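Long-range contacts in diadenosine tetraphosphatase, putative (Trypanosoma brucei, PDB 2QJC), which probably hydrolyses phosphate esters or anhydrides, perhaps symmetrical diadenosine tetraphosphate, at a two-manganese site of the calcineurin-like phosphoesterase type: residues A[36-41]-A[241-245]; A[85-90]-A[108-112]; A[144-148]-A[175-179]. All blocks are in the same frame, centred on the assembly; numbering follows the deposited sequence.

The three contacts join different parts of a fold that holds two manganese ions, probably at its active site. Contact 1 seats a helix on the edge strand of one central sheet, and its L37 side chain lies about 10 Å from that of the metal ligand D26. Contact 2 pairs two helices nearer the metals: the K85 side chain is about 8 Å from a manganese ion. Contact 3 joins a loop to a small peripheral sheet, with A179 about 10 Å from H204, side chain to side chain. Their centres are 29 to 33 Å apart, and even contacts 2 and 3 keep their nearest atoms about 13 Å apart. Contacts 2 and 3 follow in series within the loop closed by contact 1.

Contact 1 of 3, residues A[36-41]-A[241-245]; sequences DLLRAV and IISVP
Methyl groups of I242 and V244 lie over faces of the flat peptide groups of A40 and D36: I242 CG2 sits almost straight above A40 O at 3.7 Å, and V244 CG1 stands over D36 O at 3.9 Å. L37 CD1 approaches I242 O from one side of the peptide plane and beyond the oxygen, at 3.6 Å. This is the helix-on-sheet layer of the calcineurin-like phosphoesterase fold, in which helix 31-41 covers one face of a mixed sheet at one of its outermost strands, 240-245. The local segments run at 138° to one another, their axes 7.9 Å apart. No hydrogen bond joins them; the side chains that meet are mainly apolar, though several methyls rest on backbone carbonyl oxygens. Alternation along the strand turns I242 and V244 to the helix, whereas S243 points away and gives its OG to R230. With CG anti to the backbone N (chi1 -179°), the L37 side chain is carried along the strand and also meets L231 and A233 of the adjacent strand. V41 CG1 touches I242 CG2 at 3.9 Å, the side chains crossing obliquely. Packing is tightest at the small residue, where A40 CB lies only 3.5 Å from V244 CG1.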
ATOM      1  N   ASP A  36       5.835  -1.768  16.506  1.00 39.60           N
ATOM      2  CA  ASP A  36       4.973  -2.643  17.291  1.00 40.27           C
ATOM      3  C   ASP A  36       4.431  -3.767  16.416  1.00 39.35           C
ATOM      4  O   ASP A  36       4.332  -4.912  16.855  1.00 39.55           O
ATOM      5  CB  ASP A  36       3.800  -1.868  17.889  1.00 41.77           C
ATOM      6  CG  ASP A  36       4.231  -0.582  18.563  1.00 46.56           C
ATOM      7  OD1 ASP A  36       5.275  -0.580  19.252  1.00 46.78           O
ATOM      8  OD2 ASP A  36       3.514   0.431  18.409  1.00 49.51           O
ATOM      9  N   LEU A  37       4.082  -3.439  15.177  1.00 37.93           N
ATOM     10  CA  LEU A  37       3.549  -4.443  14.265  1.00 36.16           C
ATOM     11  C   LEU A  37       4.610  -5.495  13.937  1.00 35.09           C
ATOM     12  O   LEU A  37       4.307  -6.685  13.857  1.00 33.57           O
ATOM     13  CB  LEU A  37       3.044  -3.789  12.972  1.00 32.86           C
ATOM     14  CG  LEU A  37       2.439  -4.758  11.945  1.00 33.05           C
ATOM     15  CD1 LEU A  37       1.317  -5.559  12.582  1.00 32.52           C
ATOM     16  CD2 LEU A  37       1.920  -3.988  10.746  1.00 33.38           C
ATOM     17  N   LEU A  38       5.851  -5.057  13.751  1.00 34.71           N
ATOM     18  CA  LEU A  38       6.929  -5.986  13.436  1.00 35.89           C
ATOM     19  C   LEU A  38       7.146  -6.966  14.590  1.00 38.20           C
ATOM     20  O   LEU A  38       7.386  -8.160  14.365  1.00 38.49           O
ATOM     21  CB  LEU A  38       8.210  -5.218  13.114  1.00 35.00           C
ATOM     22  CG  LEU A  38       8.125  -4.403  11.816  1.00 34.91           C
ATOM     23  CD1 LEU A  38       9.426  -3.655  11.593  1.00 33.87           C
ATOM     24  CD2 LEU A  38       7.832  -5.322  10.633  1.00 31.18           C
ATOM     25  N   ARG A  39       7.060  -6.465  15.822  1.00 37.71           N
ATOM     26  CA  ARG A  39       7.197  -7.324  16.993  1.00 37.56           C
ATOM     27  C   ARG A  39       5.967  -8.218  17.057  1.00 38.08           C
ATOM     28  O   ARG A  39       6.049  -9.377  17.462  1.00 38.86           O
ATOM     29  CB  ARG A  39       7.281  -6.502  18.288  1.00 36.44           C
ATOM     30  CG  ARG A  39       8.631  -5.847  18.540  1.00 37.46           C
ATOM     31  CD  ARG A  39       8.709  -5.274  19.949  1.00 36.13           C
ATOM     32  NE  ARG A  39       7.848  -4.107  20.122  1.00 35.84           N
ATOM     33  CZ  ARG A  39       8.153  -2.887  19.699  1.00 32.98           C
ATOM     34  NH1 ARG A  39       9.301  -2.661  19.078  1.00 35.75           N
ATOM     35  NH2 ARG A  39       7.308  -1.894  19.899  1.00 35.00           N
ATOM     36  N   ALA A  40       4.826  -7.671  16.643  1.00 37.76           N
ATOM     37  CA  ALA A  40       3.567  -8.406  16.661  1.00 38.93           C
ATOM     38  C   ALA A  40       3.507  -9.586  15.681  1.00 40.61           C
ATOM     39  O   ALA A  40       2.637 -10.454  15.806  1.00 40.90           O
ATOM     40  CB  ALA A  40       2.405  -7.450  16.398  1.00 39.52           C
ATOM     41  N   VAL A  41       4.407  -9.620  14.705  1.00 40.63           N
ATOM     42  CA  VAL A  41       4.414 -10.727  13.748  1.00 41.20           C
ATOM     43  C   VAL A  41       5.699 -11.536  13.882  1.00 42.54           C
ATOM     44  O   VAL A  41       5.898 -12.520  13.168  1.00 43.08           O
ATOM     45  CB  VAL A  41       4.300 -10.238  12.275  1.00 39.57           C
ATOM     46  CG1 VAL A  41       3.103  -9.312  12.121  1.00 38.59           C
ATOM     47  CG2 VAL A  41       5.588  -9.551  11.847  1.00 37.99           C
ATOM     48  N   ILE A 241      -4.594 -11.930   9.019  1.00 39.73           N
ATOM     49  CA  ILE A 241      -4.431 -10.525   9.366  1.00 37.50           C
ATOM     50  C   ILE A 241      -4.009 -10.333  10.827  1.00 37.53           C
ATOM     51  O   ILE A 241      -4.688 -10.786  11.747  1.00 35.83           O
ATOM     52  CB  ILE A 241      -5.750  -9.740   9.126  1.00 37.60           C
ATOM     53  CG1 ILE A 241      -6.285 -10.025   7.719  1.00 38.26           C
ATOM     54  CG2 ILE A 241      -5.515  -8.249   9.300  1.00 35.77           C
ATOM     55  CD1 ILE A 241      -5.344  -9.621   6.607  1.00 42.98           C
ATOM     56  N   ILE A 242      -2.873  -9.668  11.022  1.00 38.67           N
ATOM     57  CA  ILE A 242      -2.360  -9.362  12.353  1.00 39.16           C
ATOM     58  C   ILE A 242      -2.270  -7.840  12.455  1.00 40.00           C
ATOM     59  O   ILE A 242      -1.707  -7.187  11.577  1.00 37.72           O
ATOM     60  CB  ILE A 242      -0.952  -9.942  12.578  1.00 41.59           C
ATOM     61  CG1 ILE A 242      -1.016 -11.469  12.648  1.00 40.19           C
ATOM     62  CG2 ILE A 242      -0.351  -9.373  13.857  1.00 40.17           C
ATOM     63  CD1 ILE A 242       0.339 -12.122  12.820  1.00 42.46           C
ATOM     64  N   SER A 243      -2.821  -7.277  13.527  1.00 40.17           N
ATOM     65  CA  SER A 243      -2.796  -5.833  13.707  1.00 40.70           C
ATOM     66  C   SER A 243      -2.461  -5.416  15.130  1.00 41.28           C
ATOM     67  O   SER A 243      -2.496  -6.223  16.059  1.00 42.54           O
ATOM     68  CB  SER A 243      -4.151  -5.232  13.324  1.00 40.47           C
ATOM     69  OG  SER A 243      -5.161  -5.656  14.225  1.00 39.05           O
ATOM     70  N   VAL A 244      -2.138  -4.138  15.278  1.00 40.39           N
ATOM     71  CA  VAL A 244      -1.810  -3.543  16.565  1.00 38.86           C
ATOM     72  C   VAL A 244      -2.524  -2.194  16.625  1.00 39.17           C
ATOM     73  O   VAL A 244      -2.985  -1.678  15.601  1.00 35.59           O
ATOM     74  CB  VAL A 244      -0.289  -3.293  16.718  1.00 38.51           C
ATOM     75  CG1 VAL A 244       0.463  -4.610  16.692  1.00 38.40           C
ATOM     76  CG2 VAL A 244       0.201  -2.373  15.617  1.00 37.17           C
ATOM     77  N   PRO A 245      -2.632  -1.613  17.830  1.00 39.56           N
ATOM     78  CA  PRO A 245      -3.291  -0.316  18.015  1.00 40.15           C
ATOM     79  C   PRO A 245      -2.661   0.789  17.165  1.00 40.43           C
ATOM     80  O   PRO A 245      -1.441   0.843  17.018  1.00 40.20           O
ATOM     81  CB  PRO A 245      -3.115  -0.059  19.510  1.00 40.33           C
ATOM     82  CG  PRO A 245      -3.193  -1.448  20.085  1.00 40.92           C
ATOM     83  CD  PRO A 245      -2.312  -2.229  19.132  1.00 39.45           C
TER

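Contact 2 of 3, residues A[85-90]-A[108-112]; sequences KLLKLV and LAPLA
L86 reaches across to helix 108-114 with a single methyl, CD1, which lies against the helix backbone instead of meeting another side-chain tip. It is 3.5 Å from L108 O and 3.6 Å from A112 N, the two ends of a hydrogen bond of that helix, and L111 CB flanks it at 3.8 Å. Its CG is anti to the backbone N (chi1 -179°), which swings the branch toward the partner although the first bond of the side chain sets out to one side. The contact is a helix-helix packing, within a chain of the calcineurin-like phosphoesterase family, crossing at -60° with the short axes 9.1 Å apart and held by apolar groups without any hydrogen bond between the segments. Around L86 the packing is close. A112 offers a small methyl to V90 CG2 at 3.8 Å, and the nearest backbone approach in this register is here, between V90 and A112. L108 passes the other way: its CD1 presses on K85 CB at 3.5 Å, tighter than ordinary van der Waals contact, while its CB receives L89 CD1 at the same distance of 3.5 Å, the two leucines at about a right angle.

The solvent side is thinner. K85 contributes its CB, and the rest of its chain leads away from the partner into an exposed position; A109 is barely covered, with its methyl pointing outward. Helix 81-91 starts at the manganese ligand N81, which puts the K85 side chain about 8 Å from a manganese ion. From a loop, V57 packs against L86 while N58 touches L108 and L111; V90 is bordered by I115 of a loop and by E120 of helix 117-124, whose L123 packs on L87.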
ATOM      1  N   LYS A  85       2.381  12.490  -4.616  1.00 31.38           N
ATOM      2  CA  LYS A  85       2.166  13.935  -4.592  1.00 34.02           C
ATOM      3  C   LYS A  85       3.347  14.656  -3.964  1.00 35.52           C
ATOM      4  O   LYS A  85       3.671  15.776  -4.363  1.00 33.76           O
ATOM      5  CB  LYS A  85       0.886  14.293  -3.828  1.00 37.19           C
ATOM      6  CG  LYS A  85      -0.402  13.764  -4.467  1.00 41.12           C
ATOM      7  CD  LYS A  85      -1.640  14.257  -3.722  1.00 44.28           C
ATOM      8  CE  LYS A  85      -2.897  13.550  -4.201  1.00 45.99           C
ATOM      9  NZ  LYS A  85      -3.089  13.682  -5.672  1.00 48.31           N
ATOM     10  N   LEU A  86       3.987  14.022  -2.981  1.00 35.42           N
ATOM     11  CA  LEU A  86       5.144  14.632  -2.326  1.00 35.54           C
ATOM     12  C   LEU A  86       6.301  14.740  -3.316  1.00 35.92           C
ATOM     13  O   LEU A  86       6.949  15.783  -3.404  1.00 36.33           O
ATOM     14  CB  LEU A  86       5.591  13.815  -1.106  1.00 36.17           C
ATOM     15  CG  LEU A  86       6.790  14.389  -0.328  1.00 35.96           C
ATOM     16  CD1 LEU A  86       6.421  15.753   0.248  1.00 35.62           C
ATOM     17  CD2 LEU A  86       7.199  13.436   0.783  1.00 33.23           C
ATOM     18  N   LEU A  87       6.561  13.665  -4.058  1.00 34.83           N
ATOM     19  CA  LEU A  87       7.640  13.675  -5.044  1.00 35.94           C
ATOM     20  C   LEU A  87       7.358  14.746  -6.081  1.00 37.06           C
ATOM     21  O   LEU A  87       8.262  15.449  -6.531  1.00 37.63           O
ATOM     22  CB  LEU A  87       7.765  12.318  -5.746  1.00 35.16           C
ATOM     23  CG  LEU A  87       8.372  11.157  -4.952  1.00 36.88           C
ATOM     24  CD1 LEU A  87       8.435   9.918  -5.836  1.00 35.19           C
ATOM     25  CD2 LEU A  87       9.767  11.533  -4.468  1.00 35.85           C
ATOM     26  N   LYS A  88       6.090  14.868  -6.454  1.00 38.50           N
ATOM     27  CA  LYS A  88       5.679  15.857  -7.434  1.00 40.85           C
ATOM     28  C   LYS A  88       5.972  17.268  -6.917  1.00 39.97           C
ATOM     29  O   LYS A  88       6.558  18.082  -7.624  1.00 40.84           O
ATOM     30  CB  LYS A  88       4.189  15.712  -7.731  1.00 43.25           C
ATOM     31  CG  LYS A  88       3.736  16.473  -8.962  1.00 47.74           C
ATOM     32  CD  LYS A  88       2.225  16.460  -9.102  1.00 49.97           C
ATOM     33  CE  LYS A  88       1.796  17.105 -10.412  1.00 52.03           C
ATOM     34  NZ  LYS A  88       2.352  18.476 -10.575  1.00 52.85           N
ATOM     35  N   LEU A  89       5.568  17.546  -5.682  1.00 39.97           N
ATOM     36  CA  LEU A  89       5.790  18.853  -5.071  1.00 40.55           C
ATOM     37  C   LEU A  89       7.262  19.184  -4.892  1.00 42.01           C
ATOM     38  O   LEU A  89       7.658  20.348  -4.974  1.00 42.30           O
ATOM     39  CB  LEU A  89       5.094  18.938  -3.713  1.00 40.67           C
ATOM     40  CG  LEU A  89       3.629  19.368  -3.719  1.00 42.06           C
ATOM     41  CD1 LEU A  89       3.090  19.384  -2.291  1.00 41.65           C
ATOM     42  CD2 LEU A  89       3.514  20.754  -4.355  1.00 40.47           C
ATOM     43  N   VAL A  90       8.068  18.157  -4.643  1.00 42.99           N
ATOM     44  CA  VAL A  90       9.498  18.331  -4.453  1.00 44.34           C
ATOM     45  C   VAL A  90      10.188  18.662  -5.769  1.00 46.86           C
ATOM     46  O   VAL A  90      10.950  19.628  -5.854  1.00 45.77           O
ATOM     47  CB  VAL A  90      10.145  17.055  -3.860  1.00 44.31           C
ATOM     48  CG1 VAL A  90      11.654  17.229  -3.772  1.00 41.29           C
ATOM     49  CG2 VAL A  90       9.560  16.767  -2.480  1.00 43.04           C
ATOM     50  N   LEU A 108       1.707  18.522   2.515  1.00 45.59           N
ATOM     51  CA  LEU A 108       2.907  18.019   1.865  1.00 45.53           C
ATOM     52  C   LEU A 108       3.937  19.115   1.616  1.00 44.28           C
ATOM     53  O   LEU A 108       5.114  18.822   1.419  1.00 44.22           O
ATOM     54  CB  LEU A 108       2.538  17.340   0.545  1.00 45.05           C
ATOM     55  CG  LEU A 108       1.624  16.123   0.706  1.00 46.64           C
ATOM     56  CD1 LEU A 108       1.177  15.633  -0.661  1.00 46.72           C
ATOM     57  CD2 LEU A 108       2.358  15.024   1.473  1.00 45.50           C
ATOM     58  N   ALA A 109       3.494  20.371   1.624  1.00 43.39           N
ATOM     59  CA  ALA A 109       4.401  21.497   1.395  1.00 42.13           C
ATOM     60  C   ALA A 109       5.522  21.507   2.432  1.00 40.67           C
ATOM     61  O   ALA A 109       6.702  21.467   2.080  1.00 41.44           O
ATOM     62  CB  ALA A 109       3.632  22.811   1.430  1.00 42.55           C
ATOM     63  N   PRO A 110       5.174  21.557   3.725  1.00 39.85           N
ATOM     64  CA  PRO A 110       6.216  21.562   4.758  1.00 39.72           C
ATOM     65  C   PRO A 110       7.166  20.361   4.606  1.00 39.11           C
ATOM     66  O   PRO A 110       8.374  20.480   4.792  1.00 37.57           O
ATOM     67  CB  PRO A 110       5.409  21.493   6.052  1.00 40.22           C
ATOM     68  CG  PRO A 110       4.149  22.212   5.697  1.00 40.70           C
ATOM     69  CD  PRO A 110       3.835  21.660   4.332  1.00 39.53           C
ATOM     70  N   LEU A 111       6.602  19.203   4.269  1.00 37.98           N
ATOM     71  CA  LEU A 111       7.392  17.987   4.090  1.00 36.58           C
ATOM     72  C   LEU A 111       8.317  18.076   2.879  1.00 36.06           C
ATOM     73  O   LEU A 111       9.456  17.608   2.919  1.00 34.63           O
ATOM     74  CB  LEU A 111       6.459  16.781   3.940  1.00 37.51           C
ATOM     75  CG  LEU A 111       6.389  15.781   5.096  1.00 38.82           C
ATOM     76  CD1 LEU A 111       6.443  16.495   6.440  1.00 39.37           C
ATOM     77  CD2 LEU A 111       5.104  14.968   4.954  1.00 39.26           C
ATOM     78  N   ALA A 112       7.824  18.679   1.805  1.00 34.71           N
ATOM     79  CA  ALA A 112       8.609  18.826   0.589  1.00 37.38           C
ATOM     80  C   ALA A 112       9.864  19.681   0.811  1.00 39.03           C
ATOM     81  O   ALA A 112      10.918  19.400   0.252  1.00 39.82           O
ATOM     82  CB  ALA A 112       7.746  19.440  -0.509  1.00 36.55           C
TER

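Contact 3 of 3, residues A[144-148]-A[175-179]; sequences LHPQR and VTLTA
Q147 and T176 meet through both ends of the Q147 amide. NE2 donates to T176 OG1 at 3.1 Å, with that oxygen lying in the amide plane, while OE1 turns back to the partner's backbone. The carboxamide reaches this position on a chain extended beyond CG (chi2 -175°). OE1 accepts V175 N at 2.7 Å and T176 N at 2.9 Å, both from one face of the amide and the first well above its plane. The amides of V175 and T176, just ahead of strand 177-180, thus find their acceptor in one side-chain oxygen, while that of L177, the first strand residue, is held only weakly by it.

H145 supplies the second link. Its NE2 donates to L177 O at 2.9 Å, nearly in the ring plane and fairly straight (160°), although the donor stands above the carbonyl plane. On the other nitrogen, ND1 accepts Q147 N at 3.1 Å, within the type I turn of residues 145-148. R148 CZ lies over one face of the ring, offset toward the rim, with NE salt-bridged to E157. L177 CD1 lies against the Q147 amide, CD and NE2, and also touches P146 CG. An accepting ND1 beside a donating NE2 is consistent with a neutral H145 ring protonated at NE2.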
ATOM      1  N   LEU A 144      -6.676  -2.465  -8.613  1.00 21.28           N
ATOM      2  CA  LEU A 144      -6.348  -2.770 -10.004  1.00 22.63           C
ATOM      3  C   LEU A 144      -7.635  -2.735 -10.824  1.00 24.37           C
ATOM      4  O   LEU A 144      -8.696  -3.126 -10.338  1.00 24.46           O
ATOM      5  CB  LEU A 144      -5.719  -4.161 -10.119  1.00 23.23           C
ATOM      6  CG  LEU A 144      -4.340  -4.390  -9.483  1.00 22.66           C
ATOM      7  CD1 LEU A 144      -3.985  -5.865  -9.575  1.00 23.98           C
ATOM      8  CD2 LEU A 144      -3.287  -3.551 -10.200  1.00 22.65           C
ATOM      9  N   HIS A 145      -7.556  -2.251 -12.056  1.00 26.16           N
ATOM     10  CA  HIS A 145      -8.750  -2.222 -12.897  1.00 27.19           C
ATOM     11  C   HIS A 145      -8.965  -3.664 -13.362  1.00 27.57           C
ATOM     12  O   HIS A 145      -8.117  -4.241 -14.045  1.00 26.37           O
ATOM     13  CB  HIS A 145      -8.554  -1.285 -14.089  1.00 24.58           C
ATOM     14  CG  HIS A 145      -9.828  -0.955 -14.802  1.00 28.90           C
ATOM     15  ND1 HIS A 145     -10.623  -1.916 -15.391  1.00 30.22           N
ATOM     16  CD2 HIS A 145     -10.472   0.224 -14.979  1.00 26.12           C
ATOM     17  CE1 HIS A 145     -11.701  -1.345 -15.897  1.00 30.94           C
ATOM     18  NE2 HIS A 145     -11.633  -0.047 -15.659  1.00 31.79           N
ATOM     19  N   PRO A 146     -10.104  -4.267 -12.990  1.00 30.07           N
ATOM     20  CA  PRO A 146     -10.426  -5.650 -13.361  1.00 31.35           C
ATOM     21  C   PRO A 146     -10.612  -5.952 -14.843  1.00 32.79           C
ATOM     22  O   PRO A 146     -10.868  -7.101 -15.206  1.00 33.79           O
ATOM     23  CB  PRO A 146     -11.688  -5.934 -12.555  1.00 31.50           C
ATOM     24  CG  PRO A 146     -12.358  -4.583 -12.526  1.00 31.79           C
ATOM     25  CD  PRO A 146     -11.206  -3.661 -12.221  1.00 29.59           C
ATOM     26  N   GLN A 147     -10.482  -4.948 -15.704  1.00 33.68           N
ATOM     27  CA  GLN A 147     -10.656  -5.189 -17.135  1.00 35.65           C
ATOM     28  C   GLN A 147      -9.413  -4.852 -17.948  1.00 36.71           C
ATOM     29  O   GLN A 147      -9.439  -4.891 -19.181  1.00 38.95           O
ATOM     30  CB  GLN A 147     -11.865  -4.402 -17.672  1.00 34.51           C
ATOM     31  CG  GLN A 147     -13.162  -4.700 -16.931  1.00 33.04           C
ATOM     32  CD  GLN A 147     -14.375  -4.012 -17.544  1.00 35.37           C
ATOM     33  OE1 GLN A 147     -14.330  -2.829 -17.891  1.00 32.98           O
ATOM     34  NE2 GLN A 147     -15.477  -4.749 -17.656  1.00 32.10           N
ATOM     35  N   ARG A 148      -8.326  -4.521 -17.260  1.00 37.32           N
ATOM     36  CA  ARG A 148      -7.071  -4.198 -17.934  1.00 36.62           C
ATOM     37  C   ARG A 148      -5.981  -5.174 -17.501  1.00 37.49           C
ATOM     38  O   ARG A 148      -5.974  -5.641 -16.358  1.00 34.51           O
ATOM     39  CB  ARG A 148      -6.599  -2.781 -17.591  1.00 36.95           C
ATOM     40  CG  ARG A 148      -7.626  -1.670 -17.769  1.00 35.56           C
ATOM     41  CD  ARG A 148      -6.977  -0.335 -17.426  1.00 35.92           C
ATOM     42  NE  ARG A 148      -7.943   0.750 -17.274  1.00 37.14           N
ATOM     43  CZ  ARG A 148      -8.594   1.329 -18.279  1.00 37.94           C
ATOM     44  NH1 ARG A 148      -8.391   0.933 -19.527  1.00 36.25           N
ATOM     45  NH2 ARG A 148      -9.448   2.312 -18.032  1.00 37.34           N
ATOM     46  N   VAL A 175     -12.950  -2.189 -20.165  1.00 50.35           N
ATOM     47  CA  VAL A 175     -13.386  -1.234 -21.169  1.00 48.65           C
ATOM     48  C   VAL A 175     -14.779  -0.676 -20.882  1.00 48.24           C
ATOM     49  O   VAL A 175     -15.165   0.348 -21.455  1.00 48.64           O
ATOM     50  CB  VAL A 175     -13.439  -1.875 -22.569  1.00 49.64           C
ATOM     51  CG1 VAL A 175     -12.042  -2.278 -23.029  1.00 49.45           C
ATOM     52  CG2 VAL A 175     -14.352  -3.078 -22.536  1.00 49.43           C
ATOM     53  N   THR A 176     -15.533  -1.334 -20.004  1.00 45.87           N
ATOM     54  CA  THR A 176     -16.885  -0.881 -19.687  1.00 44.58           C
ATOM     55  C   THR A 176     -17.078  -0.300 -18.282  1.00 43.96           C
ATOM     56  O   THR A 176     -18.176   0.125 -17.921  1.00 42.86           O
ATOM     57  CB  THR A 176     -17.900  -2.020 -19.878  1.00 45.14           C
ATOM     58  OG1 THR A 176     -17.712  -3.011 -18.859  1.00 46.16           O
ATOM     59  CG2 THR A 176     -17.718  -2.659 -21.247  1.00 46.79           C
ATOM     60  N   LEU A 177     -16.015  -0.272 -17.492  1.00 43.75           N
ATOM     61  CA  LEU A 177     -16.106   0.256 -16.137  1.00 41.51           C
ATOM     62  C   LEU A 177     -15.154   1.424 -15.955  1.00 40.77           C
ATOM     63  O   LEU A 177     -14.029   1.399 -16.455  1.00 41.69           O
ATOM     64  CB  LEU A 177     -15.771  -0.838 -15.119  1.00 42.18           C
ATOM     65  CG  LEU A 177     -16.659  -2.084 -15.053  1.00 42.30           C
ATOM     66  CD1 LEU A 177     -15.974  -3.145 -14.196  1.00 43.77           C
ATOM     67  CD2 LEU A 177     -18.022  -1.733 -14.480  1.00 40.71           C
ATOM     68  N   THR A 178     -15.606   2.450 -15.241  1.00 39.88           N
ATOM     69  CA  THR A 178     -14.771   3.619 -14.979  1.00 38.97           C
ATOM     70  C   THR A 178     -14.296   3.635 -13.525  1.00 37.33           C
ATOM     71  O   THR A 178     -15.103   3.603 -12.593  1.00 35.18           O
ATOM     72  CB  THR A 178     -15.530   4.940 -15.264  1.00 40.01           C
ATOM     73  OG1 THR A 178     -15.843   5.026 -16.661  1.00 42.54           O
ATOM     74  CG2 THR A 178     -14.677   6.141 -14.873  1.00 38.53           C
ATOM     75  N   ALA A 179     -12.982   3.682 -13.345  1.00 38.15           N
ATOM     76  CA  ALA A 179     -12.386   3.719 -12.014  1.00 38.36           C
ATOM     77  C   ALA A 179     -12.425   5.143 -11.485  1.00 37.75           C
ATOM     78  O   ALA A 179     -12.046   6.078 -12.185  1.00 39.00           O
ATOM     79  CB  ALA A 179     -10.942   3.230 -12.074  1.00 38.65           C
TER